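Local coordinates for AT5g51720/MIO24_14 (PDB 3S2R), which carries one [2Fe-2S] cluster per subunit of a homodimer and acts as an iron-sulfur transfer protein in plant development, senescence and iron metabolism, at residues E24-K27 with N28-K31. The protein carries 1 engineered substitution. Numbering follows the deposited sequence.
Sequences EIRK and NEDK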
loop_
_atom_site.group_PDB
_atom_site.type_symbol
_atom_site.label_atom_id
_atom_site.label_comp_id
_atom_site.label_asym_id
_atom_site.label_seq_id
_atom_site.Cartn_x
_atom_site.Cartn_y
_atom_site.Cartn_z
ATOM N N GLU B 24 7.235 9.887 2.589
ATOM C CA GLU B 24 8.670 9.649 2.734
ATOM C C GLU B 24 9.273 8.596 1.805
ATOM O O GLU B 24 10.500 8.603 1.654
ATOM C CB GLU B 24 8.983 9.279 4.188
ATOM C CG GLU B 24 8.763 10.478 5.144
ATOM C CD GLU B 24 8.850 10.153 6.630
ATOM O OE1 GLU B 24 8.783 8.957 6.971
ATOM O OE2 GLU B 24 9.042 11.094 7.462
ATOM N N ILE B 25 8.487 7.662 1.232
ATOM C CA ILE B 25 9.108 6.518 0.612
ATOM C C ILE B 25 9.331 6.743 -0.898
ATOM O O ILE B 25 8.378 6.952 -1.657
ATOM C CB ILE B 25 8.263 5.224 0.877
ATOM C CG1 ILE B 25 8.297 4.870 2.383
ATOM C CG2 ILE B 25 8.806 4.102 0.002
ATOM C CD1 ILE B 25 7.497 3.643 2.773
ATOM N N ARG B 26 10.578 6.628 -1.340
ATOM C CA ARG B 26 10.883 6.606 -2.774
ATOM C C ARG B 26 10.249 7.770 -3.549
ATOM O O ARG B 26 9.618 7.596 -4.595
ATOM C CB ARG B 26 10.581 5.229 -3.377
ATOM C CG ARG B 26 11.559 4.167 -2.812
ATOM C CD ARG B 26 11.074 2.744 -2.901
ATOM N NE ARG B 26 10.700 2.357 -4.251
ATOM C CZ ARG B 26 10.019 1.235 -4.535
ATOM N NH1 ARG B 26 9.688 0.388 -3.580
ATOM N NH2 ARG B 26 9.666 0.990 -5.767
ATOM N N LYS B 27 10.393 8.966 -2.997
ATOM C CA LYS B 27 9.713 10.133 -3.546
ATOM C C LYS B 27 10.283 10.584 -4.896
ATOM O O LYS B 27 9.675 11.390 -5.616
ATOM C CB LYS B 27 9.649 11.268 -2.505
ATOM C CG LYS B 27 8.931 10.863 -1.171
ATOM C CD LYS B 27 7.511 10.329 -1.412
ATOM C CE LYS B 27 6.599 11.421 -1.931
ATOM N NZ LYS B 27 5.203 10.976 -2.158
ATOM N N ASN B 28 11.443 10.036 -5.247
ATOM C CA ASN B 28 12.107 10.324 -6.513
ATOM C C ASN B 28 11.413 9.527 -7.636
ATOM O O ASN B 28 11.615 9.855 -8.802
ATOM C CB ASN B 28 13.606 9.945 -6.429
ATOM C CG ASN B 28 13.769 8.477 -5.994
ATOM O OD1 ASN B 28 13.334 8.086 -4.909
ATOM N ND2 ASN B 28 14.312 7.657 -6.874
ATOM N N GLU B 29 10.584 8.528 -7.309
ATOM C CA GLU B 29 9.993 7.677 -8.339
ATOM C C GLU B 29 8.666 8.228 -8.802
ATOM O O GLU B 29 7.865 8.680 -7.991
ATOM C CB GLU B 29 9.797 6.256 -7.803
ATOM C CG GLU B 29 11.103 5.559 -7.518
ATOM C CD GLU B 29 10.960 4.140 -7.025
ATOM O OE1 GLU B 29 9.909 3.526 -7.293
ATOM O OE2 GLU B 29 11.950 3.642 -6.431
ATOM N N ASP B 30 8.423 8.199 -10.112
ATOM C CA ASP B 30 7.191 8.760 -10.651
ATOM C C ASP B 30 5.936 8.134 -10.017
ATOM O O ASP B 30 4.993 8.833 -9.582
ATOM C CB ASP B 30 7.160 8.660 -12.197
ATOM C CG ASP B 30 8.219 9.500 -12.868
ATOM O OD1 ASP B 30 8.373 10.705 -12.517
ATOM O OD2 ASP B 30 8.880 8.954 -13.790
ATOM N N LYS B 31 5.957 6.814 -9.933
ATOM C CA LYS B 31 4.891 6.073 -9.314
ATOM C C LYS B 31 5.537 4.850 -8.712
ATOM O O LYS B 31 6.185 4.088 -9.420
ATOM C CB LYS B 31 3.874 5.669 -10.378
ATOM C CG LYS B 31 2.618 5.051 -9.823
ATOM C CD LYS B 31 1.689 4.560 -10.933
ATOM C CE LYS B 31 0.287 4.395 -10.408
ATOM N NZ LYS B 31 -0.475 3.534 -11.352
#
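R26 and E29 close a type I beta turn, in the loop that leads into strand 32-37 of this CDGSH-type NEET subunit, both through backbone and through side chains. The amide N of E29 reaches the carbonyl O of R26 at 3.0 Å, and the same two residues form a side-on salt bridge, the close-packed part of the contact. NE of R26 gives a bond of 2.8 Å to OE2 of E29, which it meets from above the carboxylate plane. NH2 of R26 binds OE1 of E29 at 3.0 Å, on its syn lone pair. The guanidinium and carboxylate planes stand 52° apart, so the two-pronged grip is twisted. Glutamate suits its place because its extended chain carries both oxygens to the guanidinium, and arginine because NH1 remains for a salt bridge to D34. Were R26 replaced by alanine, the E29 carboxylate would probably lose its charged mate and D34 a cation. K27 and N28 form the looser, exposed side. K27 starts away from the turn, and lysine is long enough for NZ to bond O of N22 and OD1 of N74 of the second subunit. In N28, CG lies between the backbone N and carbonyl carbon (chi1 55°), which folds the compact asparagine amide back over the turn and leaves OD1 of N28 3.4 Å from the carbonyl C of R26.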